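Local coordinates for protein Dot/Icm T4SS effector (Legionella pneumophila subsp. pneumophila, PDB 4HFV) that is a putative Dot/Icm type IV secretion effector of Legionella pneumophila, of unknown molecular function, possibly linked to the metaeffectors that act on other effectors, at residues 53-58 with 152-157; 133-138 with 163-168; 81-86 with 125-130. All blocks are in the same frame, centred on the assembly; numbering follows the deposited sequence.

Contact 1 of 3, residues 53-58 with 152-157; sequences VLVLLK and QPFAIK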
loop_
_atom_site.group_PDB
_atom_site.type_symbol
_atom_site.label_atom_id
_atom_site.label_comp_id
_atom_site.label_asym_id
_atom_site.label_seq_id
_atom_site.Cartn_x
_atom_site.Cartn_y
_atom_site.Cartn_z
ATOM N N VAL A 53 0.150 4.599 26.592
ATOM C CA VAL A 53 1.298 4.189 27.348
ATOM C C VAL A 53 1.568 2.700 27.224
ATOM O O VAL A 53 2.705 2.321 26.996
ATOM C CB VAL A 53 1.149 4.650 28.862
ATOM C CG1 VAL A 53 2.144 3.979 29.738
ATOM C CG2 VAL A 53 1.335 6.128 28.942
ATOM N N LEU A 54 0.522 1.869 27.317
ATOM C CA LEU A 54 0.682 0.415 27.221
ATOM C C LEU A 54 1.144 -0.016 25.826
ATOM O O LEU A 54 2.005 -0.902 25.673
ATOM C CB LEU A 54 -0.600 -0.320 27.666
ATOM C CG LEU A 54 -0.973 -0.138 29.155
ATOM C CD1 LEU A 54 -2.366 -0.724 29.454
ATOM C CD2 LEU A 54 0.068 -0.827 29.973
ATOM N N VAL A 55 0.661 0.663 24.802
ATOM C CA VAL A 55 1.139 0.343 23.455
ATOM C C VAL A 55 2.599 0.683 23.258
ATOM O O VAL A 55 3.363 -0.114 22.702
ATOM C CB VAL A 55 0.288 1.022 22.417
ATOM C CG1 VAL A 55 0.974 0.947 21.070
ATOM C CG2 VAL A 55 -1.059 0.288 22.399
ATOM N N LEU A 56 3.018 1.840 23.787
ATOM C CA LEU A 56 4.427 2.212 23.755
ATOM C C LEU A 56 5.293 1.205 24.499
ATOM O O LEU A 56 6.312 0.775 23.981
ATOM C CB LEU A 56 4.651 3.605 24.370
ATOM C CG LEU A 56 4.301 4.771 23.457
ATOM C CD1 LEU A 56 4.121 6.118 24.261
ATOM C CD2 LEU A 56 5.444 4.855 22.486
ATOM N N LEU A 57 4.892 0.838 25.713
ATOM C CA LEU A 57 5.632 -0.132 26.491
ATOM C C LEU A 57 5.607 -1.536 25.877
ATOM O O LEU A 57 6.607 -2.277 25.974
ATOM C CB LEU A 57 5.138 -0.157 27.956
ATOM C CG LEU A 57 5.365 1.113 28.813
ATOM C CD1 LEU A 57 4.671 1.023 30.203
ATOM C CD2 LEU A 57 6.801 1.355 28.974
ATOM N N LYS A 58 4.488 -1.975 25.320
ATOM C CA LYS A 58 4.479 -3.291 24.672
ATOM C C LYS A 58 5.385 -3.277 23.432
ATOM O O LYS A 58 6.122 -4.234 23.166
ATOM C CB LYS A 58 3.080 -3.734 24.259
ATOM C CG LYS A 58 3.024 -5.080 23.635
ATOM C CD LYS A 58 3.474 -6.224 24.546
ATOM C CE LYS A 58 2.660 -6.269 25.821
ATOM N NZ LYS A 58 3.057 -7.462 26.650
ATOM N N GLN A 152 -2.155 -12.416 21.542
ATOM C CA GLN A 152 -2.272 -11.061 21.015
ATOM C C GLN A 152 -1.619 -10.057 21.981
ATOM O O GLN A 152 -2.269 -9.555 22.889
ATOM C CB GLN A 152 -3.751 -10.719 20.821
ATOM C CG GLN A 152 -4.428 -11.489 19.713
ATOM C CD GLN A 152 -4.029 -11.001 18.345
ATOM O OE1 GLN A 152 -4.035 -9.804 18.076
ATOM N NE2 GLN A 152 -3.709 -11.927 17.458
ATOM N N PRO A 153 -0.326 -9.755 21.780
ATOM C CA PRO A 153 0.319 -8.828 22.725
ATOM C C PRO A 153 -0.364 -7.440 22.751
ATOM O O PRO A 153 -0.242 -6.694 23.731
ATOM C CB PRO A 153 1.744 -8.722 22.173
ATOM C CG PRO A 153 1.649 -9.201 20.686
ATOM C CD PRO A 153 0.589 -10.227 20.715
ATOM N N PHE A 154 -1.057 -7.079 21.670
ATOM C CA PHE A 154 -1.695 -5.771 21.591
ATOM C C PHE A 154 -3.183 -5.766 21.925
ATOM O O PHE A 154 -3.860 -4.772 21.665
ATOM C CB PHE A 154 -1.426 -5.095 20.239
ATOM C CG PHE A 154 -0.017 -4.640 20.075
ATOM C CD1 PHE A 154 0.896 -5.404 19.373
ATOM C CD2 PHE A 154 0.422 -3.467 20.707
ATOM C CE1 PHE A 154 2.215 -5.018 19.251
ATOM C CE2 PHE A 154 1.746 -3.063 20.590
ATOM C CZ PHE A 154 2.650 -3.832 19.863
ATOM N N ALA A 155 -3.682 -6.855 22.508
ATOM C CA ALA A 155 -5.039 -6.880 23.046
ATOM C C ALA A 155 -5.040 -6.134 24.396
ATOM O O ALA A 155 -5.001 -6.711 25.458
ATOM C CB ALA A 155 -5.542 -8.332 23.200
ATOM N N ILE A 156 -5.090 -4.821 24.297
ATOM C CA ILE A 156 -4.904 -3.920 25.403
ATOM C C ILE A 156 -6.229 -3.189 25.526
ATOM O O ILE A 156 -6.852 -2.801 24.494
ATOM C CB ILE A 156 -3.770 -2.941 25.057
ATOM C CG1 ILE A 156 -2.416 -3.661 25.038
ATOM C CG2 ILE A 156 -3.763 -1.699 26.020
ATOM C CD1 ILE A 156 -1.267 -2.830 24.273
ATOM N N LYS A 157 -6.673 -3.008 26.767
ATOM C CA LYS A 157 -7.963 -2.407 26.998
ATOM C C LYS A 157 -7.999 -1.010 26.404
ATOM O O LYS A 157 -7.042 -0.211 26.572
ATOM C CB LYS A 157 -8.277 -2.356 28.485
ATOM C CG LYS A 157 -9.758 -2.135 28.800
ATOM C CD LYS A 157 -10.017 -2.086 30.313
ATOM C CE LYS A 157 -9.338 -0.878 30.956
ATOM N NZ LYS A 157 -9.437 -0.874 32.449
#

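Contact 2 of 3, residues 133-138 with 163-168; sequences FLRSHV and DDILEL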
loop_
_atom_site.group_PDB
_atom_site.type_symbol
_atom_site.label_atom_id
_atom_site.label_comp_id
_atom_site.label_asym_id
_atom_site.label_seq_id
_atom_site.Cartn_x
_atom_site.Cartn_y
_atom_site.Cartn_z
ATOM N N PHE A 133 5.074 -3.857 11.517
ATOM C CA PHE A 133 5.385 -4.338 12.828
ATOM C C PHE A 133 4.132 -4.804 13.548
ATOM O O PHE A 133 4.095 -5.931 14.066
ATOM C CB PHE A 133 6.100 -3.225 13.635
ATOM C CG PHE A 133 6.173 -3.489 15.079
ATOM C CD1 PHE A 133 7.205 -4.264 15.617
ATOM C CD2 PHE A 133 5.226 -2.933 15.932
ATOM C CE1 PHE A 133 7.263 -4.481 16.993
ATOM C CE2 PHE A 133 5.279 -3.153 17.294
ATOM C CZ PHE A 133 6.290 -3.910 17.820
ATOM N N LEU A 134 3.088 -3.977 13.557
ATOM C CA LEU A 134 1.858 -4.380 14.240
ATOM C C LEU A 134 1.223 -5.653 13.624
ATOM O O LEU A 134 0.750 -6.558 14.337
ATOM C CB LEU A 134 0.847 -3.210 14.290
ATOM C CG LEU A 134 1.221 -2.005 15.194
ATOM C CD1 LEU A 134 0.267 -0.896 14.985
ATOM C CD2 LEU A 134 1.236 -2.308 16.679
ATOM N N ARG A 135 1.177 -5.714 12.310
ATOM C CA ARG A 135 0.662 -6.907 11.617
ATOM C C ARG A 135 1.454 -8.152 12.018
ATOM O O ARG A 135 0.883 -9.232 12.219
ATOM C CB ARG A 135 0.702 -6.706 10.097
ATOM C CG ARG A 135 -0.397 -5.763 9.546
ATOM C CD ARG A 135 -0.595 -5.979 7.996
ATOM N NE ARG A 135 0.353 -5.211 7.192
ATOM C CZ ARG A 135 1.451 -5.694 6.608
ATOM N NH1 ARG A 135 2.239 -4.872 5.919
ATOM N NH2 ARG A 135 1.761 -6.987 6.691
ATOM N N SER A 136 2.758 -7.978 12.221
ATOM C CA SER A 136 3.616 -9.106 12.586
ATOM C C SER A 136 3.272 -9.630 13.984
ATOM O O SER A 136 3.611 -10.756 14.308
ATOM C CB SER A 136 5.102 -8.738 12.478
ATOM O OG SER A 136 5.552 -8.067 13.661
ATOM N N HIS A 137 2.565 -8.810 14.776
ATOM C CA HIS A 137 2.175 -9.164 16.133
ATOM C C HIS A 137 0.669 -9.287 16.263
ATOM O O HIS A 137 0.180 -9.391 17.362
ATOM C CB HIS A 137 2.707 -8.155 17.163
ATOM C CG HIS A 137 4.193 -8.181 17.294
ATOM N ND1 HIS A 137 4.866 -9.260 17.821
ATOM C CD2 HIS A 137 5.145 -7.305 16.884
ATOM C CE1 HIS A 137 6.168 -9.039 17.753
ATOM N NE2 HIS A 137 6.364 -7.861 17.179
ATOM N N VAL A 138 -0.047 -9.334 15.138
ATOM C CA VAL A 138 -1.471 -9.620 15.163
ATOM C C VAL A 138 -1.824 -10.889 14.344
ATOM O O VAL A 138 -2.619 -11.714 14.769
ATOM C CB VAL A 138 -2.270 -8.408 14.639
ATOM C CG1 VAL A 138 -3.766 -8.721 14.591
ATOM C CG2 VAL A 138 -2.005 -7.162 15.535
ATOM N N ASP A 163 -7.728 -1.289 14.244
ATOM C CA ASP A 163 -8.066 0.088 13.883
ATOM C C ASP A 163 -6.787 0.859 13.550
ATOM O O ASP A 163 -6.730 1.606 12.596
ATOM C CB ASP A 163 -8.786 0.796 15.023
ATOM C CG ASP A 163 -10.272 0.449 15.088
ATOM O OD1 ASP A 163 -10.811 -0.145 14.129
ATOM O OD2 ASP A 163 -10.896 0.785 16.102
ATOM N N ASP A 164 -5.759 0.666 14.358
ATOM C CA ASP A 164 -4.476 1.314 14.117
ATOM C C ASP A 164 -3.784 0.846 12.819
ATOM O O ASP A 164 -3.239 1.655 12.060
ATOM C CB ASP A 164 -3.554 1.108 15.346
ATOM C CG ASP A 164 -3.431 2.351 16.200
ATOM O OD1 ASP A 164 -4.209 3.330 16.034
ATOM O OD2 ASP A 164 -2.558 2.304 17.092
ATOM N N ILE A 165 -3.816 -0.451 12.541
ATOM C CA ILE A 165 -3.290 -0.956 11.263
ATOM C C ILE A 165 -3.990 -0.331 10.049
ATOM O O ILE A 165 -3.317 0.147 9.130
ATOM C CB ILE A 165 -3.351 -2.464 11.229
ATOM C CG1 ILE A 165 -2.281 -3.012 12.175
ATOM C CG2 ILE A 165 -3.112 -3.018 9.774
ATOM C CD1 ILE A 165 -2.549 -4.426 12.669
ATOM N N LEU A 166 -5.326 -0.282 10.063
ATOM C CA LEU A 166 -6.084 0.361 8.992
ATOM C C LEU A 166 -5.748 1.838 8.866
ATOM O O LEU A 166 -5.523 2.339 7.765
ATOM C CB LEU A 166 -7.592 0.216 9.242
ATOM C CG LEU A 166 -8.095 -1.242 9.197
ATOM C CD1 LEU A 166 -9.434 -1.368 9.837
ATOM C CD2 LEU A 166 -8.138 -1.770 7.759
ATOM N N GLU A 167 -5.688 2.532 10.002
ATOM C CA GLU A 167 -5.400 3.955 9.970
ATOM C C GLU A 167 -3.989 4.201 9.405
ATOM O O GLU A 167 -3.803 5.050 8.543
ATOM C CB GLU A 167 -5.535 4.568 11.357
ATOM C CG GLU A 167 -4.982 6.005 11.449
ATOM C CD GLU A 167 -5.773 7.022 10.675
ATOM O OE1 GLU A 167 -7.019 6.880 10.578
ATOM O OE2 GLU A 167 -5.142 7.968 10.154
ATOM N N LEU A 168 -3.006 3.446 9.885
ATOM C CA LEU A 168 -1.634 3.580 9.429
ATOM C C LEU A 168 -1.555 3.282 7.932
ATOM O O LEU A 168 -0.865 3.969 7.161
ATOM C CB LEU A 168 -0.709 2.657 10.230
ATOM C CG LEU A 168 -0.431 3.173 11.678
ATOM C CD1 LEU A 168 0.228 2.100 12.472
ATOM C CD2 LEU A 168 0.476 4.392 11.611
#

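Contact 3 of 3, residues 81-86 with 125-130; sequences AYYIRD and DMYSAL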
loop_
_atom_site.group_PDB
_atom_site.type_symbol
_atom_site.label_atom_id
_atom_site.label_comp_id
_atom_site.label_asym_id
_atom_site.label_seq_id
_atom_site.Cartn_x
_atom_site.Cartn_y
_atom_site.Cartn_z
ATOM N N ALA A 81 6.015 6.831 18.343
ATOM C CA ALA A 81 6.007 8.031 19.173
ATOM C C ALA A 81 5.407 9.156 18.358
ATOM O O ALA A 81 4.561 9.902 18.859
ATOM C CB ALA A 81 7.413 8.414 19.665
ATOM N N TYR A 82 5.850 9.275 17.102
ATOM C CA TYR A 82 5.333 10.327 16.234
ATOM C C TYR A 82 3.834 10.191 16.048
ATOM O O TYR A 82 3.111 11.162 16.154
ATOM C CB TYR A 82 6.031 10.312 14.875
ATOM C CG TYR A 82 5.703 11.546 14.079
ATOM C CD1 TYR A 82 4.568 11.579 13.299
ATOM C CD2 TYR A 82 6.492 12.707 14.164
ATOM C CE1 TYR A 82 4.234 12.700 12.570
ATOM C CE2 TYR A 82 6.164 13.839 13.449
ATOM C CZ TYR A 82 5.025 13.822 12.654
ATOM O OH TYR A 82 4.649 14.908 11.909
ATOM N N TYR A 83 3.373 8.967 15.797
ATOM C CA TYR A 83 1.944 8.690 15.622
ATOM C C TYR A 83 1.118 9.046 16.865
ATOM O O TYR A 83 0.052 9.667 16.787
ATOM C CB TYR A 83 1.787 7.197 15.240
ATOM C CG TYR A 83 0.375 6.723 14.920
ATOM C CD1 TYR A 83 -0.427 7.375 13.998
ATOM C CD2 TYR A 83 -0.128 5.567 15.518
ATOM C CE1 TYR A 83 -1.702 6.881 13.699
ATOM C CE2 TYR A 83 -1.375 5.087 15.249
ATOM C CZ TYR A 83 -2.167 5.733 14.353
ATOM O OH TYR A 83 -3.427 5.222 14.128
ATOM N N ILE A 84 1.581 8.623 18.028
ATOM C CA ILE A 84 0.822 8.934 19.231
ATOM C C ILE A 84 0.832 10.425 19.498
ATOM O O ILE A 84 -0.184 10.987 19.897
ATOM C CB ILE A 84 1.343 8.173 20.457
ATOM C CG1 ILE A 84 0.858 6.720 20.373
ATOM C CG2 ILE A 84 0.843 8.858 21.732
ATOM C CD1 ILE A 84 1.613 5.796 21.253
ATOM N N ARG A 85 1.974 11.084 19.274
ATOM C CA ARG A 85 2.028 12.560 19.346
ATOM C C ARG A 85 0.946 13.200 18.447
ATOM O O ARG A 85 0.205 14.097 18.858
ATOM C CB ARG A 85 3.419 13.057 18.906
ATOM C CG ARG A 85 3.637 14.587 18.929
ATOM C CD ARG A 85 5.114 14.937 18.720
ATOM N NE ARG A 85 5.383 16.380 18.621
ATOM C CZ ARG A 85 5.228 17.097 17.513
ATOM N NH1 ARG A 85 4.808 16.510 16.420
ATOM N NH2 ARG A 85 5.531 18.395 17.478
ATOM N N ASP A 86 0.832 12.736 17.206
ATOM C CA ASP A 86 -0.150 13.302 16.300
ATOM C C ASP A 86 -1.597 13.052 16.782
ATOM O O ASP A 86 -2.493 13.900 16.660
ATOM C CB ASP A 86 0.054 12.681 14.925
ATOM C CG ASP A 86 -0.762 13.377 13.856
ATOM O OD1 ASP A 86 -0.488 14.550 13.605
ATOM O OD2 ASP A 86 -1.666 12.743 13.272
ATOM N N ASP A 125 7.652 6.038 5.100
ATOM C CA ASP A 125 8.551 4.960 5.561
ATOM C C ASP A 125 8.269 4.581 7.036
ATOM O O ASP A 125 8.198 3.388 7.391
ATOM C CB ASP A 125 10.014 5.382 5.377
ATOM C CG ASP A 125 10.386 5.610 3.914
ATOM O OD1 ASP A 125 9.683 5.106 3.006
ATOM O OD2 ASP A 125 11.384 6.311 3.670
HETATM N N MSE A 126 8.113 5.589 7.903
HETATM C CA MSE A 126 7.839 5.322 9.302
HETATM C C MSE A 126 6.535 4.583 9.534
HETATM O O MSE A 126 6.517 3.541 10.232
HETATM C CB MSE A 126 7.881 6.634 10.117
HETATM C CG MSE A 126 9.268 7.285 10.034
HETATM SE SE MSE A 126 9.314 9.152 10.646
HETATM C CE MSE A 126 8.897 8.540 12.359
ATOM N N TYR A 127 5.434 5.120 9.011
ATOM C CA TYR A 127 4.144 4.506 9.270
ATOM C C TYR A 127 4.040 3.127 8.611
ATOM O O TYR A 127 3.357 2.234 9.129
ATOM C CB TYR A 127 2.981 5.351 8.764
ATOM C CG TYR A 127 2.764 6.656 9.508
ATOM C CD1 TYR A 127 3.070 6.785 10.852
ATOM C CD2 TYR A 127 2.224 7.759 8.845
ATOM C CE1 TYR A 127 2.863 7.981 11.512
ATOM C CE2 TYR A 127 2.006 8.948 9.491
ATOM C CZ TYR A 127 2.325 9.049 10.833
ATOM O OH TYR A 127 2.097 10.237 11.493
ATOM N N SER A 128 4.688 2.955 7.475
ATOM C CA SER A 128 4.699 1.648 6.850
ATOM C C SER A 128 5.400 0.634 7.768
ATOM O O SER A 128 4.900 -0.481 8.002
ATOM C CB SER A 128 5.341 1.733 5.459
ATOM O OG SER A 128 5.379 0.477 4.838
ATOM N N ALA A 129 6.553 1.030 8.318
ATOM C CA ALA A 129 7.319 0.137 9.182
ATOM C C ALA A 129 6.504 -0.177 10.427
ATOM O O ALA A 129 6.477 -1.323 10.877
ATOM C CB ALA A 129 8.714 0.736 9.560
ATOM N N LEU A 130 5.811 0.831 10.962
ATOM C CA LEU A 130 4.967 0.621 12.116
ATOM C C LEU A 130 3.801 -0.314 11.808
ATOM O O LEU A 130 3.528 -1.268 12.560
ATOM C CB LEU A 130 4.437 1.957 12.622
ATOM C CG LEU A 130 3.557 1.957 13.870
ATOM C CD1 LEU A 130 4.225 1.259 15.028
ATOM C CD2 LEU A 130 3.250 3.440 14.280
#

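Contact 1 of 3, residues 53-58 with 152-157
The loop that leads into helix 161-188 is laid along helix 49-64 here, and a type I beta turn from Q152 to A155 sets P153, F154 and I156 against L54, V55 and K58. I156 makes the largest contribution from the loop side. Its two branches part: CD1 comes within 3.6 Å of V55 CG2, while CG2 lies 3.8 Å from L54 CB and touches L54 CD1 as well. With chi1 of I156 at -70°, CG2 is the branch anti to the backbone N, and it is this branch that lies against L54. F154 meets the helix through one corner of its ring. K58 CG stands over a face in a CH-pi contact, 4.1 Å from the F154 ring centroid and offset toward the rim; V55 O lies at the ring edge, in its plane, 4.0 Å from F154 CE2. The K58 chain bends at chi2 and chi3 (62° and 57°), folding back so that CD reaches P153 CB at 3.9 Å and CE passes 3.6 Å from P153 O. F154 also packs on T59, L62, F133 and L134. The methylenes of K58 thus pack on the loop, while its ammonium forms a salt bridge with E61 of its own helix, so loop and helix are joined by apolar and CH-pi packing.

Contact 2 of 3, residues 133-138 with 163-168
I165 of helix 161-188 is the hub, touching L134, R135 and V138 of segment 133-138. Its CG1 lies 3.8 Å from L134 CB, and its CD1 meets V138 CG2 tip to tip at 4.0 Å. With chi1 of I165 at -72°, CG2 is anti to the backbone N and rests 3.9 Å from R135 CG, the two side chains slanting past each other. L134 also sends CD1 to L168 CD1, at 3.9 Å, their side chains at about a right angle, and more distantly to the CB of D164. R135 gives only its aliphatic root to this packing; beyond the bend at chi3 its guanidinium is held by a salt bridge from NE to E131 and a hydrogen bond from NH2 to the carbonyl of S142. The carboxylate of D164 is likewise occupied, by the hydroxyls of Y159 and Y83, so this buried acid is tied to two aromatic side chains. Just past the helix, the V138 backbone is hydrogen-bonded with that of L149. I180 of the second subunit packs on I165 as well, bringing the dimer partner up to this layer. The contact is thus aliphatic packing of helix 120-136 against helix 161-188 in a chain without strands, beside the subunit interface and the succinate site seen for this protein, whose S169 lies about 5 Å from I165 between side chains.

Contact 3 of 3, residues 81-86 with 125-130
Y83 and Y127 form the centre of the contact between helix 70-90 and helix 120-136, whose short segments cross at -103° with axes 10.9 Å apart. The edge of the Y83 ring is directed at the face of Y127 in an offset edge-to-face pair, centroids 5.9 Å apart and planes at 69°. Y83 CB adds to it, 4.0 Å from Y127 CE1, and also lies 4.1 Å from L130 CD2, so tyrosine and leucine of one helix take hold of the same methylene. Y127 reaches across because its CG stands beside the backbone N (chi1 -68°), carrying the ring toward helix 70-90 until its hydroxyl meets Y82. There Y127 OH sits at the ring edge of Y82, in its plane, 3.3 Å from CD1 and almost as near CE1. Buried Y83, Y127 and L130, with the closely met ring of Y82, are the dense part. Helix 161-188 closes over Y127 with R171 and V172.

The looser side lies at M126, present as selenomethionine, which meets Y82 just by CE, 4.2 Å from Y82 CB. M126 also touches F4, N78 and A79, and Y82, which is partly exposed, touches P118. Two salt bridges lie at different ends of the contact: D86 pairs with R171, and D125 with R145 of the second subunit. Between the helices themselves the contact rests on aromatic edges and aliphatic carbon. Each tyrosine of the stacked pair plays a different part: Y83 spends its hydroxyl on D164 of a third helix, whereas Y127 directs its oxygen at the C-H edge of Y82, a weakly polar approach that is probably mildly favourable.

Contacts 2 and 3 are buried and share helix 120-136, one near its end and one in its middle; contact 1 is only partly buried and pins a loop to helix 49-64. L168 of contact 2 packs on Y127 and L130 of contact 3, alongside the polar tie from Y83. Contact 1 meets contact 2 where F154 packs on F133 and Q152 probably binds the V138 carbonyl, while L56 against I84 connects it with contact 3. The chemistry follows position: aliphatic pairs and lysine methylenes on an aromatic face in partly buried contact 1, branched aliphatics in contact 2, and crossed tyrosines nearest the chain centre.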